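Local coordinates for protein xylooligosaccharide oxidase (Myceliophthora thermophila, PDB 5L6G) that oxidises the C1 hydroxyl of xylooligosaccharides and other sugars to lactones with a bicovalently bound FAD, passing the electrons to oxygen to give hydrogen peroxide, at residues T341-S346 with A427-W432; W375-D380 with Y411-R416. All coordinates share one frame; numbering follows the deposited sequence.

Contact 1 of 2, residues T341-S346 with A427-W432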
ATOM      1  N   THR A 341       3.813 -14.893  -8.503  1.00 12.84           N
ATOM      2  CA  THR A 341       5.231 -15.090  -8.202  1.00 12.71           C
ATOM      3  C   THR A 341       5.968 -13.912  -8.792  1.00 12.15           C
ATOM      4  O   THR A 341       5.919 -13.692  -9.993  1.00 12.03           O
ATOM      5  CB  THR A 341       5.764 -16.386  -8.816  1.00 13.33           C
ATOM      6  OG1 THR A 341       4.988 -17.492  -8.330  1.00 13.82           O
ATOM      7  CG2 THR A 341       7.226 -16.613  -8.467  1.00 13.41           C
ATOM      8  N   PHE A 342       6.668 -13.156  -7.961  1.00 11.60           N
ATOM      9  CA  PHE A 342       7.251 -11.918  -8.433  1.00 11.26           C
ATOM     10  C   PHE A 342       8.310 -11.352  -7.489  1.00 10.95           C
ATOM     11  O   PHE A 342       8.450 -11.783  -6.320  1.00 10.47           O
ATOM     12  CB  PHE A 342       6.136 -10.876  -8.644  1.00 10.95           C
ATOM     13  CG  PHE A 342       5.440 -10.479  -7.365  1.00 10.64           C
ATOM     14  CD1 PHE A 342       4.425 -11.262  -6.844  1.00 10.99           C
ATOM     15  CD2 PHE A 342       5.819  -9.341  -6.669  1.00 10.28           C
ATOM     16  CE1 PHE A 342       3.797 -10.916  -5.652  1.00 10.69           C
ATOM     17  CE2 PHE A 342       5.177  -8.982  -5.480  1.00 10.10           C
ATOM     18  CZ  PHE A 342       4.172  -9.774  -4.978  1.00 10.24           C
ATOM     19  N   TYR A 343       9.042 -10.372  -8.031  1.00 10.60           N
ATOM     20  CA  TYR A 343       9.860  -9.458  -7.252  1.00 10.26           C
ATOM     21  C   TYR A 343       9.367  -8.054  -7.539  1.00 10.19           C
ATOM     22  O   TYR A 343       8.924  -7.789  -8.632  1.00 10.36           O
ATOM     23  CB  TYR A 343      11.345  -9.580  -7.607  1.00 10.27           C
ATOM     24  CG  TYR A 343      12.221  -8.632  -6.818  1.00  9.91           C
ATOM     25  CD1 TYR A 343      12.154  -8.584  -5.448  1.00  9.72           C
ATOM     26  CD2 TYR A 343      13.134  -7.796  -7.444  1.00  9.93           C
ATOM     27  CE1 TYR A 343      12.953  -7.724  -4.709  1.00  9.63           C
ATOM     28  CE2 TYR A 343      13.948  -6.936  -6.714  1.00  9.78           C
ATOM     29  CZ  TYR A 343      13.848  -6.909  -5.335  1.00  9.72           C
ATOM     30  OH  TYR A 343      14.632  -6.060  -4.568  1.00  9.78           O
ATOM     31  N   SER A 344       9.421  -7.178  -6.543  1.00 10.19           N
ATOM     32  CA  SER A 344       8.955  -5.813  -6.729  1.00 10.03           C
ATOM     33  C   SER A 344       9.798  -4.823  -5.962  1.00 10.16           C
ATOM     34  O   SER A 344      10.400  -5.151  -4.941  1.00 10.23           O
ATOM     35  CB  SER A 344       7.484  -5.701  -6.327  1.00  9.91           C
ATOM     36  OG  SER A 344       7.033  -4.367  -6.349  1.00  9.95           O
ATOM     37  N   LYS A 345       9.891  -3.619  -6.512  1.00 10.05           N
ATOM     38  CA  LYS A 345      10.554  -2.516  -5.852  1.00  9.96           C
ATOM     39  C   LYS A 345       9.642  -1.306  -5.956  1.00  9.93           C
ATOM     40  O   LYS A 345       8.638  -1.291  -6.713  1.00 10.02           O
ATOM     41  CB  LYS A 345      11.921  -2.227  -6.482  1.00 10.08           C
ATOM     42  CG  LYS A 345      12.919  -3.367  -6.391  1.00 10.25           C
ATOM     43  CD  LYS A 345      14.332  -2.981  -6.829  1.00 10.40           C
ATOM     44  CE  LYS A 345      15.144  -2.268  -5.753  1.00 10.55           C
ATOM     45  NZ  LYS A 345      15.691  -3.136  -4.668  1.00 10.77           N
ATOM     46  N   SER A 346       9.968  -0.304  -5.152  1.00  9.98           N
ATOM     47  CA  SER A 346       9.276   0.953  -5.206  1.00 10.02           C
ATOM     48  C   SER A 346      10.251   2.099  -5.119  1.00 10.10           C
ATOM     49  O   SER A 346      11.457   1.917  -4.827  1.00 10.22           O
ATOM     50  CB  SER A 346       8.310   1.031  -4.025  1.00  9.99           C
ATOM     51  OG  SER A 346       9.009   1.303  -2.834  1.00 10.31           O
ATOM     52  N   ALA A 427      18.501  -8.525 -10.172  1.00 12.34           N
ATOM     53  CA  ALA A 427      19.395  -7.521 -10.748  1.00 12.53           C
ATOM     54  C   ALA A 427      18.644  -6.601 -11.710  1.00 12.19           C
ATOM     55  O   ALA A 427      19.032  -5.445 -11.902  1.00 12.06           O
ATOM     56  CB  ALA A 427      20.550  -8.191 -11.452  1.00 13.18           C
ATOM     57  N   PHE A 428      17.573  -7.100 -12.302  1.00 12.01           N
ATOM     58  CA  PHE A 428      16.783  -6.277 -13.245  1.00 11.88           C
ATOM     59  C   PHE A 428      16.179  -5.048 -12.538  1.00 11.20           C
ATOM     60  O   PHE A 428      16.540  -3.914 -12.833  1.00 11.21           O
ATOM     61  CB  PHE A 428      15.720  -7.132 -13.969  1.00 12.06           C
ATOM     62  CG  PHE A 428      14.602  -6.334 -14.591  1.00 11.96           C
ATOM     63  CD1 PHE A 428      14.862  -5.139 -15.252  1.00 12.04           C
ATOM     64  CD2 PHE A 428      13.292  -6.796 -14.547  1.00 11.87           C
ATOM     65  CE1 PHE A 428      13.816  -4.390 -15.803  1.00 11.85           C
ATOM     66  CE2 PHE A 428      12.258  -6.059 -15.115  1.00 11.81           C
ATOM     67  CZ  PHE A 428      12.521  -4.856 -15.733  1.00 11.74           C
ATOM     68  N   LEU A 429      15.252  -5.245 -11.623  1.00 10.96           N
ATOM     69  CA  LEU A 429      14.718  -4.089 -10.909  1.00 10.68           C
ATOM     70  C   LEU A 429      15.770  -3.372 -10.086  1.00 10.71           C
ATOM     71  O   LEU A 429      15.697  -2.151  -9.944  1.00 10.53           O
ATOM     72  CB  LEU A 429      13.520  -4.458 -10.048  1.00 10.52           C
ATOM     73  CG  LEU A 429      12.326  -4.956 -10.854  1.00 10.57           C
ATOM     74  CD1 LEU A 429      11.147  -5.156  -9.919  1.00 10.41           C
ATOM     75  CD2 LEU A 429      11.963  -4.024 -12.014  1.00 10.58           C
ATOM     76  N   ASP A 430      16.754  -4.097  -9.546  1.00 11.05           N
ATOM     77  CA  ASP A 430      17.803  -3.438  -8.762  1.00 11.37           C
ATOM     78  C   ASP A 430      18.559  -2.412  -9.597  1.00 11.55           C
ATOM     79  O   ASP A 430      18.859  -1.305  -9.116  1.00 11.74           O
ATOM     80  CB  ASP A 430      18.787  -4.463  -8.153  1.00 11.81           C
ATOM     81  CG  ASP A 430      18.172  -5.241  -6.992  1.00 11.89           C
ATOM     82  OD1 ASP A 430      17.045  -4.872  -6.575  1.00 11.00           O
ATOM     83  OD2 ASP A 430      18.806  -6.227  -6.512  1.00 12.55           O
ATOM     84  N   GLY A 431      18.883  -2.790 -10.830  1.00 11.99           N
ATOM     85  CA  GLY A 431      19.621  -1.934 -11.724  1.00 12.14           C
ATOM     86  C   GLY A 431      18.775  -0.735 -12.127  1.00 12.13           C
ATOM     87  O   GLY A 431      19.285   0.377 -12.269  1.00 11.91           O
ATOM     88  N   TRP A 432      17.480  -0.960 -12.294  1.00 11.83           N
ATOM     89  CA  TRP A 432      16.591   0.121 -12.696  1.00 12.05           C
ATOM     90  C   TRP A 432      16.518   1.167 -11.593  1.00 12.19           C
ATOM     91  O   TRP A 432      16.608   2.364 -11.860  1.00 12.54           O
ATOM     92  CB  TRP A 432      15.185  -0.395 -13.004  1.00 11.72           C
ATOM     93  CG  TRP A 432      14.492   0.419 -14.045  1.00 11.75           C
ATOM     94  CD1 TRP A 432      14.852   1.638 -14.495  1.00 11.97           C
ATOM     95  CD2 TRP A 432      13.316   0.051 -14.764  1.00 11.77           C
ATOM     96  NE1 TRP A 432      13.981   2.063 -15.485  1.00 12.23           N
ATOM     97  CE2 TRP A 432      13.027   1.098 -15.663  1.00 11.99           C
ATOM     98  CE3 TRP A 432      12.493  -1.071 -14.751  1.00 11.68           C
ATOM     99  CZ2 TRP A 432      11.946   1.055 -16.538  1.00 12.17           C
ATOM    100  CZ3 TRP A 432      11.411  -1.106 -15.613  1.00 12.06           C
ATOM    101  CH2 TRP A 432      11.150  -0.058 -16.495  1.00 12.10           C
TER
HETATM  102  O   HOH W   1      17.264  -7.266  -4.553  1.00 12.98           O
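The phenol ring of Tyr343 meets Asp430 at its edge: Asp430 OD1 lies near the ring plane, 3.4 Å from Tyr343 OH, and the carboxylate stands almost perpendicular to the ring. Leu429 CD1 approaches the same ring obliquely, 4.1 Å from Tyr343 CD2, while Phe426, at the start of the helix, meets it edge-to-face. Tyr343 also borders a second bound xylose, distinct from the one at Glu412. The carboxylate of Asp430 receives Lys345 from above its plane, NZ lying 36° out of it in a salt bridge of 2.9 Å to OD1. Lys345 gets there by folding over Leu429: its CD rests 3.6 Å from Leu429 CB, and bends at chi3 and chi4 turn NZ back, where it also donates to Tyr343 OH at 3.1 Å. These contacts hold helix 426-437 against one face of the large antiparallel sheet of the substrate-binding half of the oxidase, 427-432 running nearly parallel to 341-346 (9°), with Ser344 turned away from the helix to bond Leu413 O. A water bridges the two elements, donating to Tyr343 OH at 2.9 Å and to Asp430 OD2 at 2.7 Å. Asp453 supplies a second carboxylate, salt-bridged to Lys345 and hydrogen-bonded to Tyr343. A methionine in place of Lys345 would probably leave both carboxylates without their shared cation, and Tyr343 OH without one of its donors.

Contact 2 of 2, residues W375-D380 with Y411-R416. With XYP (beta-D-xylopyranose), chain H.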
ATOM      1  N   TRP A 375       6.945  -7.890 -16.652  1.00 13.34           N
ATOM      2  CA  TRP A 375       7.225  -6.808 -15.755  1.00 12.73           C
ATOM      3  C   TRP A 375       6.343  -5.597 -16.087  1.00 13.15           C
ATOM      4  O   TRP A 375       5.814  -5.495 -17.190  1.00 13.63           O
ATOM      5  CB  TRP A 375       8.700  -6.443 -15.806  1.00 12.36           C
ATOM      6  CG  TRP A 375       9.119  -5.906 -17.128  1.00 12.33           C
ATOM      7  CD1 TRP A 375       9.636  -6.610 -18.166  1.00 12.72           C
ATOM      8  CD2 TRP A 375       9.021  -4.552 -17.568  1.00 12.11           C
ATOM      9  NE1 TRP A 375       9.877  -5.786 -19.224  1.00 12.76           N
ATOM     10  CE2 TRP A 375       9.505  -4.510 -18.880  1.00 12.32           C
ATOM     11  CE3 TRP A 375       8.570  -3.364 -16.972  1.00 11.61           C
ATOM     12  CZ2 TRP A 375       9.568  -3.324 -19.612  1.00 12.26           C
ATOM     13  CZ3 TRP A 375       8.620  -2.213 -17.682  1.00 11.55           C
ATOM     14  CH2 TRP A 375       9.122  -2.186 -18.989  1.00 11.92           C
ATOM     15  N   TYR A 376       6.142  -4.728 -15.103  1.00 13.26           N
ATOM     16  CA  TYR A 376       5.557  -3.410 -15.365  1.00 13.78           C
ATOM     17  C   TYR A 376       6.162  -2.382 -14.440  1.00 13.22           C
ATOM     18  O   TYR A 376       6.778  -2.727 -13.421  1.00 13.07           O
ATOM     19  CB  TYR A 376       4.020  -3.400 -15.257  1.00 14.24           C
ATOM     20  CG  TYR A 376       3.419  -3.684 -13.884  1.00 14.53           C
ATOM     21  CD1 TYR A 376       3.379  -2.689 -12.894  1.00 14.83           C
ATOM     22  CD2 TYR A 376       2.844  -4.918 -13.593  1.00 15.17           C
ATOM     23  CE1 TYR A 376       2.811  -2.933 -11.647  1.00 15.09           C
ATOM     24  CE2 TYR A 376       2.262  -5.159 -12.340  1.00 15.60           C
ATOM     25  CZ  TYR A 376       2.265  -4.157 -11.379  1.00 15.31           C
ATOM     26  OH  TYR A 376       1.714  -4.368 -10.126  1.00 16.80           O
ATOM     27  N   ILE A 377       6.004  -1.121 -14.826  1.00 12.96           N
ATOM     28  CA  ILE A 377       6.329   0.007 -13.978  1.00 12.61           C
ATOM     29  C   ILE A 377       5.096   0.919 -13.894  1.00 12.55           C
ATOM     30  O   ILE A 377       4.435   1.200 -14.901  1.00 12.81           O
ATOM     31  CB  ILE A 377       7.569   0.790 -14.480  1.00 12.79           C
ATOM     32  CG1 ILE A 377       7.910   1.934 -13.526  1.00 12.80           C
ATOM     33  CG2 ILE A 377       7.368   1.341 -15.880  1.00 13.19           C
ATOM     34  CD1 ILE A 377       9.249   2.577 -13.828  1.00 13.10           C
ATOM     35  N   ILE A 378       4.779   1.352 -12.685  1.00 12.04           N
ATOM     36  CA  ILE A 378       3.747   2.355 -12.504  1.00 12.10           C
ATOM     37  C   ILE A 378       4.431   3.612 -11.983  1.00 11.79           C
ATOM     38  O   ILE A 378       5.246   3.540 -11.081  1.00 11.41           O
ATOM     39  CB  ILE A 378       2.661   1.879 -11.547  1.00 12.40           C
ATOM     40  CG1 ILE A 378       1.784   0.840 -12.238  1.00 13.08           C
ATOM     41  CG2 ILE A 378       1.826   3.051 -11.051  1.00 12.39           C
ATOM     42  CD1 ILE A 378       0.694   0.277 -11.344  1.00 13.55           C
ATOM     43  N   ILE A 379       4.134   4.754 -12.590  1.00 11.46           N
ATOM     44  CA  ILE A 379       4.594   6.027 -12.088  1.00 11.47           C
ATOM     45  C   ILE A 379       3.331   6.799 -11.767  1.00 11.47           C
ATOM     46  O   ILE A 379       2.625   7.254 -12.669  1.00 11.42           O
ATOM     47  CB  ILE A 379       5.447   6.820 -13.121  1.00 11.93           C
ATOM     48  CG1 ILE A 379       6.587   5.961 -13.662  1.00 12.10           C
ATOM     49  CG2 ILE A 379       6.018   8.087 -12.486  1.00 12.05           C
ATOM     50  CD1 ILE A 379       7.008   6.329 -15.058  1.00 12.94           C
ATOM     51  N   ASP A 380       3.040   6.948 -10.481  1.00 11.37           N
ATOM     52  CA  ASP A 380       1.820   7.629 -10.077  1.00 11.49           C
ATOM     53  C   ASP A 380       2.040   9.122 -10.118  1.00 11.53           C
ATOM     54  O   ASP A 380       3.085   9.599  -9.675  1.00 11.26           O
ATOM     55  CB  ASP A 380       1.429   7.231  -8.655  1.00 11.58           C
ATOM     56  CG  ASP A 380       0.889   5.833  -8.577  1.00 11.79           C
ATOM     57  OD1 ASP A 380      -0.032   5.503  -9.333  1.00 12.19           O
ATOM     58  OD2 ASP A 380       1.342   5.073  -7.725  1.00 12.71           O
ATOM     59  N   TYR A 411       6.298   5.174  -7.348  1.00 10.03           N
ATOM     60  CA  TYR A 411       6.563   4.150  -8.334  1.00 10.27           C
ATOM     61  C   TYR A 411       6.356   2.761  -7.771  1.00 10.68           C
ATOM     62  O   TYR A 411       6.723   2.487  -6.618  1.00 11.24           O
ATOM     63  CB  TYR A 411       8.006   4.204  -8.789  1.00 10.08           C
ATOM     64  CG  TYR A 411       8.525   5.516  -9.324  1.00 10.04           C
ATOM     65  CD1 TYR A 411       8.782   6.589  -8.470  1.00 10.21           C
ATOM     66  CD2 TYR A 411       8.823   5.665 -10.661  1.00 10.26           C
ATOM     67  CE1 TYR A 411       9.329   7.768  -8.924  1.00 10.36           C
ATOM     68  CE2 TYR A 411       9.373   6.842 -11.140  1.00 10.55           C
ATOM     69  CZ  TYR A 411       9.628   7.892 -10.271  1.00 10.52           C
ATOM     70  OH  TYR A 411      10.164   9.069 -10.729  1.00 10.84           O
ATOM     71  N   GLU A 412       5.802   1.892  -8.614  1.00 11.02           N
ATOM     72  CA  GLU A 412       5.788   0.476  -8.372  1.00 11.75           C
ATOM     73  C   GLU A 412       6.526  -0.172  -9.543  1.00 11.64           C
ATOM     74  O   GLU A 412       6.183   0.079 -10.700  1.00 11.59           O
ATOM     75  CB  GLU A 412       4.369  -0.082  -8.307  1.00 12.01           C
ATOM     76  CG  GLU A 412       4.341  -1.549  -7.899  1.00 12.91           C
ATOM     77  CD  GLU A 412       2.945  -2.146  -7.882  1.00 14.06           C
ATOM     78  OE1 GLU A 412       1.975  -1.484  -8.349  1.00 14.20           O
ATOM     79  OE2 GLU A 412       2.832  -3.304  -7.423  1.00 15.39           O
ATOM     80  N   LEU A 413       7.530  -0.985  -9.225  1.00 11.70           N
ATOM     81  CA  LEU A 413       8.249  -1.773 -10.213  1.00 12.32           C
ATOM     82  C   LEU A 413       8.000  -3.232  -9.889  1.00 12.31           C
ATOM     83  O   LEU A 413       8.195  -3.665  -8.772  1.00 11.83           O
ATOM     84  CB  LEU A 413       9.752  -1.477 -10.218  1.00 12.97           C
ATOM     85  CG  LEU A 413      10.255  -0.048 -10.495  1.00 13.69           C
ATOM     86  CD1 LEU A 413      10.164   0.831  -9.268  1.00 14.24           C
ATOM     87  CD2 LEU A 413      11.693  -0.061 -10.999  1.00 14.41           C
ATOM     88  N   TYR A 414       7.555  -3.989 -10.883  1.00 12.63           N
ATOM     89  CA  TYR A 414       6.990  -5.310 -10.637  1.00 12.64           C
ATOM     90  C   TYR A 414       7.520  -6.267 -11.672  1.00 12.81           C
ATOM     91  O   TYR A 414       7.443  -5.997 -12.864  1.00 13.46           O
ATOM     92  CB  TYR A 414       5.475  -5.223 -10.727  1.00 12.53           C
ATOM     93  CG  TYR A 414       4.691  -6.295 -10.013  1.00 12.61           C
ATOM     94  CD1 TYR A 414       4.274  -6.110  -8.700  1.00 12.37           C
ATOM     95  CD2 TYR A 414       4.291  -7.452 -10.661  1.00 13.05           C
ATOM     96  CE1 TYR A 414       3.522  -7.067  -8.041  1.00 12.60           C
ATOM     97  CE2 TYR A 414       3.528  -8.418 -10.002  1.00 13.16           C
ATOM     98  CZ  TYR A 414       3.142  -8.201  -8.692  1.00 12.87           C
ATOM     99  OH  TYR A 414       2.365  -9.112  -8.030  1.00 12.80           O
ATOM    100  N   ASP A 415       8.029  -7.406 -11.224  1.00 12.50           N
ATOM    101  CA  ASP A 415       8.722  -8.350 -12.109  1.00 12.52           C
ATOM    102  C   ASP A 415       8.187  -9.744 -11.780  1.00 12.58           C
ATOM    103  O   ASP A 415       8.548 -10.326 -10.765  1.00 11.80           O
ATOM    104  CB  ASP A 415      10.230  -8.219 -11.883  1.00 12.77           C
ATOM    105  CG  ASP A 415      11.050  -9.249 -12.626  1.00 13.41           C
ATOM    106  OD1 ASP A 415      10.510  -9.960 -13.528  1.00 13.64           O
ATOM    107  OD2 ASP A 415      12.276  -9.348 -12.295  1.00 13.57           O
ATOM    108  N   ARG A 416       7.292 -10.240 -12.629  1.00 12.77           N
ATOM    109  CA  ARG A 416       6.462 -11.407 -12.329  1.00 13.34           C
ATOM    110  C   ARG A 416       6.867 -12.562 -13.226  1.00 14.22           C
ATOM    111  O   ARG A 416       7.071 -12.362 -14.423  1.00 14.46           O
ATOM    112  CB  ARG A 416       4.989 -11.078 -12.580  1.00 13.39           C
ATOM    113  CG  ARG A 416       4.045 -12.252 -12.403  1.00 13.65           C
ATOM    114  CD  ARG A 416       2.616 -11.862 -12.737  1.00 13.87           C
ATOM    115  NE  ARG A 416       1.691 -12.967 -12.490  1.00 14.08           N
ATOM    116  CZ  ARG A 416       0.382 -12.910 -12.733  1.00 14.61           C
ATOM    117  NH1 ARG A 416      -0.171 -11.820 -13.255  1.00 14.54           N
ATOM    118  NH2 ARG A 416      -0.375 -13.968 -12.494  1.00 15.23           N
TER
HETATM  119  O1  XYP H 509      -0.355  -0.019  -7.525  1.00 35.63           O
HETATM  120  C1  XYP H 509      -1.066  -1.239  -7.715  1.00 32.88           C
HETATM  121  C2  XYP H 509      -1.871  -1.153  -9.011  1.00 32.75           C
HETATM  122  C3  XYP H 509      -2.490  -2.498  -9.367  1.00 33.05           C
HETATM  123  C4  XYP H 509      -1.420  -3.586  -9.367  1.00 32.92           C
HETATM  124  C5  XYP H 509      -0.642  -3.589  -8.045  1.00 32.40           C
HETATM  125  O2  XYP H 509      -2.900  -0.181  -8.822  1.00 27.57           O
HETATM  126  O3  XYP H 509      -3.198  -2.417 -10.615  1.00 34.47           O
HETATM  127  O4  XYP H 509      -2.033  -4.874  -9.502  1.00 31.47           O
HETATM  128  O5  XYP H 509      -0.122  -2.298  -7.739  1.00 34.32           O
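Tyr411 lies alongside Ile379, pointing the same way, with its CD2 3.8 Å from Ile379 CG1; Ile377 CD1 sits near the plane of its ring, at the edge. The two strands are antiparallel neighbours in the eight-stranded sheet of the substrate-binding half, which presents one face to the substrate site and the other to helix 426-437. Glu412, next along, pairs with Ile378 through two backbone bonds, the straighter running from Ile378 N to Glu412 O (2.7 Å, 169° at the hydrogen). Its side chain, CG anti to the backbone N (chi1 -174°) and extended beyond, binds substrate; Thr154, Arg272 and Tyr451 also hydrogen-bond the xylose here. Sugar O1 is modelled as a donor to OE1, but that oxygen overlaps the sugar, so its exact place is doubtful. OE2 is hydrogen-bonded to Tyr96 and has a weak, unsettled bond with Tyr376 OH at 3.1 Å. Ile378 CD1 lines the same pocket, 3.8 Å from sugar C2. Leu413 returns to the helix side, its CG 4.3 Å from Ile377 CG1. Tyr414 sets its CB over the centre of the Tyr376 ring, 3.5 Å from the centroid; the ring planes are nearly parallel (8°) but slid apart, which brings Tyr376 OH over the rim of the Tyr414 face. Phe342 also stacks with Tyr414. Asp415 faces Trp375 in a non-hydrogen-bonded pair, and Trp375 CA comes 3.0 Å from Tyr414 O in a bent CA-H...O contact.

Both contacts are buried and use the same sheet, where strands 341-349 and 409-417 are neighbours: Lys345 O and Leu413 N lie 2.8 Å apart, probably hydrogen-bonded, as do Tyr343 O and Asp415 N. Contact 2 is strand to strand, buries more surface (545 against 226 Å²) and relies on regular backbone bonds; contact 1 is strand to helix and, with no backbone-to-backbone bonds between its segments, relies on side-chain packing, a salt bridge and a bridging water near its partly exposed Asp430. Contact 2 carries Glu412 on the face lining the substrate site, whereas contact 1 lies on the helix-covered face, where Leu429 packs on Leu413 and Phe428 meets Trp375 edge-to-face.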